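Local atomic coordinates of coenzyme F420-dependent N(5),N(10)-methenyltetrahydromethanopterin reductase-related protein (Desulfurobacterium thermolithotrophum DSM 11699, PDB entry 6HUZ), a protein that binds the iron-guanylylpyridinol cofactor of [Fe]-hydrogenase and probably uses tetrahydrofolate derivatives as substrates. Residues A79-F91 and Y106-T118. Sequence-based numbering, arbitrary orientation.
Sequences AKEAEVAILFTPF and YLVENAVICTTCT. With FE9 (iron-guanylyl pyridinol cofactor), chain B.
Strands 84-87 and 112-115 run parallel, 4.7 Å apart at closest approach and turned by 19°, and are laced by alternating backbone bonds from Val112 N to Glu83 O, Ala85 N to Val112 O, Cys114 N to Ala85 O and Leu87 N to Cys114 O. Val84 CG2 meets Val112 CG1 on one face, where Ile86 CG1 also lies beside Cys114 CB; on the other, Leu87 CD1 packs against Ile113 CG2 at 3.9 Å. At the N-terminal end Leu107 CD2 is shared by the methyls of Ala79, Ala82 and Ala85.

Past the strands, threonines take over from the ladder. Thr116 OG1 donates to Leu87 O at 2.9 Å, and Thr118 OG1 to Thr89 O at 2.8 Å. With its hydroxyl between backbone N and carbonyl carbon (chi1 57°), Thr118 turns CG2 onto the Phe91 ring, a CH-pi contact 3.4 Å from the centroid and almost on the ring normal. A water bridges Leu87 O, Thr116 N and Thr118 OG1.

These loops form part of the cofactor site: Cys117 SG binds iron at 2.5 Å, Cys117 N donates to O18, and the pyridinol methyl C5M sits over one Phe88 face, displaced toward the ring's rim. Phe91 and Cys117 also touch methenyltetrahydrofolate. Such binding at the C-terminal strand ends is characteristic of Rossmann-like folds. Within this beta-alpha-beta unit helix 95-103 makes the crossover; strand 2-6 flanks 84-87 across the sheet, strand 141-144 lies beyond 112-115, and helix 121-127 packs on Leu87, Ile113 and Thr115.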
ATOM      1  N   ALA A  79      21.204  24.824  23.816  1.00 44.87           N
ATOM      2  CA  ALA A  79      19.809  24.600  24.224  1.00 46.44           C
ATOM      3  C   ALA A  79      19.272  25.631  25.226  1.00 51.83           C
ATOM      4  O   ALA A  79      18.078  25.901  25.232  1.00 50.41           O
ATOM      5  CB  ALA A  79      19.679  23.214  24.831  1.00 45.54           C
ATOM      6  N   LYS A  80      20.146  26.183  26.060  1.00 53.22           N
ATOM      7  CA  LYS A  80      19.848  27.140  27.135  1.00 53.44           C
ATOM      8  C   LYS A  80      18.763  28.189  26.864  1.00 55.79           C
ATOM      9  O   LYS A  80      17.908  28.385  27.742  1.00 55.94           O
ATOM     10  CB  LYS A  80      21.119  27.836  27.624  1.00 58.77           C
ATOM     11  CG  LYS A  80      22.235  26.882  28.075  1.00 78.37           C
ATOM     12  CD  LYS A  80      22.167  26.509  29.545  1.00 81.48           C
ATOM     13  CE  LYS A  80      23.313  25.603  29.920  1.00 69.42           C
ATOM     14  NZ  LYS A  80      23.899  25.929  31.248  1.00 78.93           N
ATOM     15  N   GLU A  81      18.761  28.880  25.712  1.00 52.07           N
ATOM     16  CA  GLU A  81      17.673  29.869  25.498  1.00 52.53           C
ATOM     17  C   GLU A  81      16.741  29.448  24.334  1.00 56.48           C
ATOM     18  O   GLU A  81      15.906  30.232  23.892  1.00 56.34           O
ATOM     19  CB  GLU A  81      18.204  31.287  25.228  1.00 55.78           C
ATOM     20  CG  GLU A  81      19.466  31.663  25.971  1.00 65.63           C
ATOM     21  CD  GLU A  81      20.081  32.923  25.405  1.00109.37           C
ATOM     22  OE1 GLU A  81      19.861  34.004  25.995  1.00126.21           O
ATOM     23  OE2 GLU A  81      20.775  32.831  24.365  1.00107.25           O
ATOM     24  N   ALA A  82      16.890  28.223  23.846  1.00 48.29           N
ATOM     25  CA  ALA A  82      16.129  27.726  22.723  1.00 47.32           C
ATOM     26  C   ALA A  82      14.617  27.509  22.962  1.00 52.72           C
ATOM     27  O   ALA A  82      14.234  26.699  23.806  1.00 53.76           O
ATOM     28  CB  ALA A  82      16.770  26.439  22.227  1.00 45.64           C
ATOM     29  N   GLU A  83      13.767  28.232  22.206  1.00 47.58           N
ATOM     30  CA  GLU A  83      12.304  28.075  22.284  1.00 47.26           C
ATOM     31  C   GLU A  83      11.916  26.962  21.311  1.00 44.85           C
ATOM     32  O   GLU A  83      10.894  26.295  21.486  1.00 43.64           O
ATOM     33  CB  GLU A  83      11.579  29.332  21.819  1.00 49.10           C
ATOM     34  CG  GLU A  83      11.634  30.500  22.766  1.00 57.62           C
ATOM     35  CD  GLU A  83      11.029  31.682  22.054  1.00 60.14           C
ATOM     36  OE1 GLU A  83      11.779  32.630  21.730  1.00 55.84           O
ATOM     37  OE2 GLU A  83       9.807  31.642  21.786  1.00 49.61           O
ATOM     38  N   VAL A  84      12.712  26.804  20.247  1.00 40.95           N
ATOM     39  CA  VAL A  84      12.511  25.776  19.224  1.00 39.34           C
ATOM     40  C   VAL A  84      13.891  25.106  19.023  1.00 40.29           C
ATOM     41  O   VAL A  84      14.882  25.797  18.796  1.00 40.55           O
ATOM     42  CB  VAL A  84      12.002  26.339  17.878  1.00 40.85           C
ATOM     43  CG1 VAL A  84      11.996  25.238  16.808  1.00 42.04           C
ATOM     44  CG2 VAL A  84      10.615  26.953  18.018  1.00 39.34           C
ATOM     45  N   ALA A  85      13.940  23.782  19.101  1.00 37.55           N
ATOM     46  CA  ALA A  85      15.159  23.011  18.892  1.00 42.04           C
ATOM     47  C   ALA A  85      14.853  22.107  17.699  1.00 42.56           C
ATOM     48  O   ALA A  85      13.949  21.276  17.782  1.00 41.11           O
ATOM     49  CB  ALA A  85      15.497  22.188  20.133  1.00 44.31           C
ATOM     50  N   ILE A  86      15.551  22.309  16.571  1.00 37.55           N
ATOM     51  CA  ILE A  86      15.330  21.533  15.362  1.00 36.39           C
ATOM     52  C   ILE A  86      16.452  20.521  15.185  1.00 36.87           C
ATOM     53  O   ILE A  86      17.616  20.912  15.104  1.00 36.30           O
ATOM     54  CB  ILE A  86      15.167  22.411  14.107  1.00 38.74           C
ATOM     55  CG1 ILE A  86      13.939  23.337  14.265  1.00 37.21           C
ATOM     56  CG2 ILE A  86      14.971  21.472  12.875  1.00 35.07           C
ATOM     57  CD1 ILE A  86      13.901  24.502  13.337  1.00 36.33           C
ATOM     58  N   LEU A  87      16.097  19.226  15.094  1.00 32.37           N
ATOM     59  CA  LEU A  87      17.096  18.181  14.953  1.00 32.94           C
ATOM     60  C   LEU A  87      17.384  17.781  13.514  1.00 35.87           C
ATOM     61  O   LEU A  87      16.722  16.881  12.991  1.00 35.82           O
ATOM     62  CB  LEU A  87      16.677  16.967  15.793  1.00 31.93           C
ATOM     63  CG  LEU A  87      16.488  17.246  17.289  1.00 35.52           C
ATOM     64  CD1 LEU A  87      15.933  16.037  18.000  1.00 34.50           C
ATOM     65  CD2 LEU A  87      17.813  17.664  17.958  1.00 35.89           C
ATOM     66  N   PHE A  88      18.380  18.446  12.877  1.00 32.67           N
ATOM     67  CA  PHE A  88      18.824  18.134  11.502  1.00 32.14           C
ATOM     68  C   PHE A  88      20.015  17.181  11.791  1.00 35.54           C
ATOM     69  O   PHE A  88      21.147  17.463  11.432  1.00 37.41           O
ATOM     70  CB  PHE A  88      19.292  19.432  10.778  1.00 33.92           C
ATOM     71  CG  PHE A  88      19.289  19.284   9.277  1.00 35.36           C
ATOM     72  CD1 PHE A  88      20.405  18.792   8.608  1.00 38.22           C
ATOM     73  CD2 PHE A  88      18.149  19.590   8.534  1.00 34.29           C
ATOM     74  CE1 PHE A  88      20.371  18.578   7.230  1.00 39.50           C
ATOM     75  CE2 PHE A  88      18.123  19.390   7.149  1.00 37.81           C
ATOM     76  CZ  PHE A  88      19.225  18.861   6.511  1.00 37.67           C
ATOM     77  N   THR A  89      19.736  16.081  12.500  1.00 34.12           N
ATOM     78  CA  THR A  89      20.755  15.145  12.981  1.00 35.50           C
ATOM     79  C   THR A  89      20.864  13.854  12.149  1.00 41.02           C
ATOM     80  O   THR A  89      19.985  13.533  11.362  1.00 34.65           O
ATOM     81  CB  THR A  89      20.452  14.925  14.461  1.00 39.87           C
ATOM     82  OG1 THR A  89      19.078  14.586  14.600  1.00 42.81           O
ATOM     83  CG2 THR A  89      20.688  16.198  15.284  1.00 37.78           C
ATOM     84  N   PRO A  90      21.963  13.103  12.304  1.00 37.23           N
ATOM     85  CA  PRO A  90      22.147  11.900  11.469  1.00 36.57           C
ATOM     86  C   PRO A  90      21.072  10.811  11.413  1.00 39.33           C
ATOM     87  O   PRO A  90      20.339  10.556  12.357  1.00 36.33           O
ATOM     88  CB  PRO A  90      23.444  11.284  12.011  1.00 38.80           C
ATOM     89  CG  PRO A  90      24.186  12.402  12.619  1.00 40.36           C
ATOM     90  CD  PRO A  90      23.122  13.336  13.180  1.00 36.50           C
ATOM     91  N   PHE A  91      21.043  10.112  10.278  1.00 39.56           N
ATOM     92  CA  PHE A  91      20.153   8.955  10.095  1.00 38.85           C
ATOM     93  C   PHE A  91      20.722   7.890  11.063  1.00 46.71           C
ATOM     94  O   PHE A  91      19.968   7.112  11.657  1.00 45.58           O
ATOM     95  CB  PHE A  91      20.237   8.409   8.669  1.00 39.40           C
ATOM     96  CG  PHE A  91      19.297   9.063   7.689  1.00 37.24           C
ATOM     97  CD1 PHE A  91      17.935   8.830   7.755  1.00 33.78           C
ATOM     98  CD2 PHE A  91      19.779   9.907   6.696  1.00 36.71           C
ATOM     99  CE1 PHE A  91      17.068   9.397   6.820  1.00 32.98           C
ATOM    100  CE2 PHE A  91      18.909  10.490   5.777  1.00 38.14           C
ATOM    101  CZ  PHE A  91      17.560  10.244   5.855  1.00 34.59           C
ATOM    102  N   TYR A 106      17.803  21.421  29.692  1.00 47.88           N
ATOM    103  CA  TYR A 106      18.229  22.810  29.501  1.00 49.77           C
ATOM    104  C   TYR A 106      17.312  23.689  28.662  1.00 52.93           C
ATOM    105  O   TYR A 106      17.463  24.897  28.718  1.00 51.98           O
ATOM    106  CB  TYR A 106      19.608  22.798  28.857  1.00 50.61           C
ATOM    107  CG  TYR A 106      20.630  22.035  29.669  1.00 53.41           C
ATOM    108  CD1 TYR A 106      21.354  22.663  30.674  1.00 59.43           C
ATOM    109  CD2 TYR A 106      20.884  20.689  29.424  1.00 54.16           C
ATOM    110  CE1 TYR A 106      22.310  21.976  31.415  1.00 60.42           C
ATOM    111  CE2 TYR A 106      21.844  19.990  30.156  1.00 57.00           C
ATOM    112  CZ  TYR A 106      22.556  20.643  31.154  1.00 63.55           C
ATOM    113  OH  TYR A 106      23.517  20.004  31.906  1.00 57.59           O
ATOM    114  N   LEU A 107      16.387  23.109  27.875  1.00 47.71           N
ATOM    115  CA  LEU A 107      15.497  23.905  27.031  1.00 43.60           C
ATOM    116  C   LEU A 107      14.625  24.804  27.896  1.00 49.47           C
ATOM    117  O   LEU A 107      14.327  24.447  29.031  1.00 48.44           O
ATOM    118  CB  LEU A 107      14.657  22.991  26.107  1.00 40.25           C
ATOM    119  CG  LEU A 107      15.475  22.195  25.085  1.00 43.58           C
ATOM    120  CD1 LEU A 107      14.647  21.029  24.463  1.00 39.47           C
ATOM    121  CD2 LEU A 107      16.056  23.096  24.010  1.00 44.40           C
ATOM    122  N   VAL A 108      14.236  25.979  27.381  1.00 48.16           N
ATOM    123  CA  VAL A 108      13.414  26.914  28.152  1.00 48.83           C
ATOM    124  C   VAL A 108      12.048  26.339  28.401  1.00 47.84           C
ATOM    125  O   VAL A 108      11.607  25.453  27.660  1.00 46.41           O
ATOM    126  CB  VAL A 108      13.294  28.323  27.505  1.00 54.30           C
ATOM    127  CG1 VAL A 108      14.664  28.898  27.167  1.00 56.00           C
ATOM    128  CG2 VAL A 108      12.380  28.321  26.282  1.00 52.86           C
ATOM    129  N   GLU A 109      11.359  26.830  29.431  1.00 43.37           N
ATOM    130  CA  GLU A 109      10.019  26.317  29.705  1.00 44.50           C
ATOM    131  C   GLU A 109       9.140  26.458  28.440  1.00 47.15           C
ATOM    132  O   GLU A 109       9.229  27.466  27.741  1.00 46.90           O
ATOM    133  CB  GLU A 109       9.401  27.030  30.915  1.00 47.16           C
ATOM    134  CG  GLU A 109       8.128  26.370  31.432  1.00 52.62           C
ATOM    135  CD  GLU A 109       8.333  25.184  32.356  1.00 72.80           C
ATOM    136  OE1 GLU A 109       9.501  24.882  32.694  1.00 70.24           O
ATOM    137  OE2 GLU A 109       7.320  24.554  32.744  1.00 64.03           O
ATOM    138  N   ASN A 110       8.321  25.421  28.144  1.00 44.55           N
ATOM    139  CA  ASN A 110       7.412  25.329  26.993  1.00 43.43           C
ATOM    140  C   ASN A 110       8.139  25.256  25.644  1.00 43.23           C
ATOM    141  O   ASN A 110       7.530  25.524  24.618  1.00 41.27           O
ATOM    142  CB  ASN A 110       6.381  26.453  27.008  1.00 43.81           C
ATOM    143  CG  ASN A 110       5.613  26.530  28.307  1.00 57.01           C
ATOM    144  OD1 ASN A 110       5.052  25.541  28.795  1.00 47.17           O
ATOM    145  ND2 ASN A 110       5.566  27.709  28.903  1.00 57.32           N
ATOM    146  N   ALA A 111       9.429  24.881  25.627  1.00 40.51           N
ATOM    147  CA  ALA A 111      10.159  24.751  24.363  1.00 42.25           C
ATOM    148  C   ALA A 111       9.561  23.580  23.557  1.00 41.41           C
ATOM    149  O   ALA A 111       8.922  22.704  24.147  1.00 41.95           O
ATOM    150  CB  ALA A 111      11.622  24.451  24.630  1.00 43.89           C
ATOM    151  N   VAL A 112       9.778  23.545  22.229  1.00 33.81           N
ATOM    152  CA  VAL A 112       9.281  22.439  21.383  1.00 32.63           C
ATOM    153  C   VAL A 112      10.507  21.831  20.673  1.00 40.47           C
ATOM    154  O   VAL A 112      11.351  22.565  20.169  1.00 42.30           O
ATOM    155  CB  VAL A 112       8.142  22.852  20.396  1.00 34.67           C
ATOM    156  CG1 VAL A 112       8.522  24.069  19.560  1.00 35.33           C
ATOM    157  CG2 VAL A 112       7.681  21.673  19.493  1.00 33.43           C
ATOM    158  N   ILE A 113      10.613  20.488  20.670  1.00 39.49           N
ATOM    159  CA  ILE A 113      11.697  19.758  20.019  1.00 37.65           C
ATOM    160  C   ILE A 113      11.111  19.285  18.679  1.00 38.88           C
ATOM    161  O   ILE A 113      10.032  18.701  18.680  1.00 38.09           O
ATOM    162  CB  ILE A 113      12.153  18.555  20.898  1.00 40.55           C
ATOM    163  CG1 ILE A 113      12.986  19.050  22.089  1.00 39.41           C
ATOM    164  CG2 ILE A 113      12.919  17.521  20.069  1.00 40.21           C
ATOM    165  CD1 ILE A 113      13.232  17.993  23.177  1.00 45.43           C
ATOM    166  N   CYS A 114      11.808  19.539  17.549  1.00 33.95           N
ATOM    167  CA  CYS A 114      11.340  19.154  16.224  1.00 35.41           C
ATOM    168  C   CYS A 114      12.280  18.212  15.558  1.00 39.78           C
ATOM    169  O   CYS A 114      13.480  18.470  15.558  1.00 39.39           O
ATOM    170  CB  CYS A 114      11.144  20.379  15.337  1.00 37.09           C
ATOM    171  SG  CYS A 114       9.972  21.584  15.977  1.00 41.99           S
ATOM    172  N   THR A 115      11.743  17.139  14.929  1.00 34.17           N
ATOM    173  CA  THR A 115      12.624  16.245  14.193  1.00 33.14           C
ATOM    174  C   THR A 115      12.497  16.650  12.739  1.00 35.49           C
ATOM    175  O   THR A 115      11.621  17.455  12.387  1.00 34.89           O
ATOM    176  CB  THR A 115      12.303  14.788  14.443  1.00 35.64           C
ATOM    177  OG1 THR A 115      10.927  14.522  14.136  1.00 33.23           O
ATOM    178  CG2 THR A 115      12.674  14.365  15.877  1.00 33.76           C
ATOM    179  N   THR A 116      13.381  16.128  11.901  1.00 31.45           N
ATOM    180  CA  THR A 116      13.367  16.379  10.458  1.00 32.03           C
ATOM    181  C   THR A 116      13.165  14.971   9.782  1.00 34.95           C
ATOM    182  O   THR A 116      12.660  14.068  10.433  1.00 32.96           O
ATOM    183  CB  THR A 116      14.627  17.136  10.034  1.00 32.22           C
ATOM    184  OG1 THR A 116      15.773  16.322  10.303  1.00 33.14           O
ATOM    185  CG2 THR A 116      14.742  18.483  10.730  1.00 31.03           C
ATOM    186  N   CYS A 117      13.571  14.780   8.531  1.00 33.82           N
ATOM    187  CA  CYS A 117      13.393  13.501   7.833  1.00 33.63           C
ATOM    188  C   CYS A 117      14.116  12.319   8.462  1.00 37.27           C
ATOM    189  O   CYS A 117      13.777  11.202   8.125  1.00 37.11           O
ATOM    190  CB  CYS A 117      13.811  13.637   6.371  1.00 35.54           C
ATOM    191  SG  CYS A 117      15.611  13.494   6.111  1.00 41.43           S
ATOM    192  N   THR A 118      15.131  12.532   9.312  1.00 33.52           N
ATOM    193  CA  THR A 118      15.882  11.413   9.890  1.00 32.20           C
ATOM    194  C   THR A 118      15.314  10.751  11.149  1.00 37.80           C
ATOM    195  O   THR A 118      15.940   9.814  11.657  1.00 36.69           O
ATOM    196  CB  THR A 118      17.310  11.906  10.210  1.00 35.19           C
ATOM    197  OG1 THR A 118      17.209  13.037  11.088  1.00 41.34           O
ATOM    198  CG2 THR A 118      18.084  12.286   8.940  1.00 32.73           C
TER
HETATM  199  O2  FE9 B 401      19.120  14.039   3.502  1.00 34.73           O
HETATM  200 FE   FE9 B 401      16.383  15.327   4.618  1.00 38.83          FE
HETATM  201  C1F FE9 B 401      17.065  16.822   3.811  1.00 43.65           C
HETATM  202  O1F FE9 B 401      17.483  17.750   3.314  1.00 45.55           O
HETATM  203  C2F FE9 B 401      14.722  15.799   3.995  1.00 42.29           C
HETATM  204  O2F FE9 B 401      13.700  16.119   3.633  1.00 38.49           O
HETATM  205  C8  FE9 B 401      16.085  16.149   6.311  1.00 36.75           C
HETATM  206  O18 FE9 B 401      15.097  16.820   6.553  1.00 41.07           O
HETATM  207  C7  FE9 B 401      17.126  15.936   7.398  1.00 36.62           C
HETATM  208  C6  FE9 B 401      18.299  15.289   6.718  1.00 33.09           C
HETATM  209  N1  FE9 B 401      18.145  14.931   5.368  1.00 36.67           N
HETATM  210  C5  FE9 B 401      19.557  15.073   7.450  1.00 35.77           C
HETATM  211  C5M FE9 B 401      19.643  15.441   8.904  1.00 28.74           C
HETATM  212  C4  FE9 B 401      20.682  14.450   6.735  1.00 39.15           C
HETATM  213  C3  FE9 B 401      20.511  14.065   5.306  1.00 37.50           C
HETATM  214  C3M FE9 B 401      21.624  13.443   4.503  1.00 29.52           C
HETATM  215  C2  FE9 B 401      19.184  14.346   4.640  1.00 32.60           C
HETATM  216  O3P FE9 B 401      21.804  14.186   7.458  1.00 43.88           O
HETATM  217  P1  FE9 B 401      23.143  15.088   7.396  1.00 36.62           P
HETATM  218  O1P FE9 B 401      23.144  15.872   6.172  1.00 26.09           O
HETATM  219  O2P FE9 B 401      24.389  14.061   7.297  1.00 34.30           O
HETATM  220  O5' FE9 B 401      23.127  15.989   8.710  1.00 35.40           O
HETATM  221  C5' FE9 B 401      23.359  15.458  10.006  1.00 33.42           C
HETATM  222  C4' FE9 B 401      24.204  16.491  10.744  1.00 29.23           C
HETATM  223  O4' FE9 B 401      24.332  16.113  12.109  1.00 33.96           O
HETATM  224  C1' FE9 B 401      25.615  16.532  12.556  1.00 30.10           C
HETATM  225  C2' FE9 B 401      26.516  16.231  11.377  1.00 41.09           C
HETATM  226  O2' FE9 B 401      27.762  16.941  11.393  1.00 48.18           O
HETATM  227  C3' FE9 B 401      25.627  16.603  10.196  1.00 33.67           C
HETATM  228  O3' FE9 B 401      25.849  17.937   9.735  1.00 35.22           O
HETATM  229  N9A FE9 B 401      25.943  15.858  13.826  1.00 33.44           N
HETATM  230  C4A FE9 B 401      25.635  16.393  14.984  1.00 37.87           C
HETATM  231  N3A FE9 B 401      25.085  17.578  15.337  1.00 39.37           N
HETATM  232  C2A FE9 B 401      24.953  17.869  16.647  1.00 37.18           C
HETATM  233  N2A FE9 B 401      24.361  19.045  16.955  1.00 37.80           N
HETATM  234  N1A FE9 B 401      25.355  17.053  17.640  1.00 38.06           N
HETATM  235  C6A FE9 B 401      25.967  15.879  17.403  1.00 35.53           C
HETATM  236  O6A FE9 B 401      26.317  15.129  18.329  1.00 37.70           O
HETATM  237  C5A FE9 B 401      26.127  15.462  16.009  1.00 37.77           C
HETATM  238  N7A FE9 B 401      26.642  14.405  15.362  1.00 37.73           N
HETATM  239  C8A FE9 B 401      26.520  14.658  14.034  1.00 31.54           C
HETATM  240  O   HOH W   1       8.203  27.167  22.086  1.00 37.38           O
HETATM  241  O   HOH W   2      15.434  14.406  12.992  1.00 31.52           O
HETATM  242  O   HOH W   3      17.953  10.060  13.397  1.00 37.13           O
HETATM  243  O   HOH W   4      16.842   7.209  11.809  1.00 54.13           O
HETATM  244  O   HOH W   5      16.576  13.642   3.143  1.00 38.05           O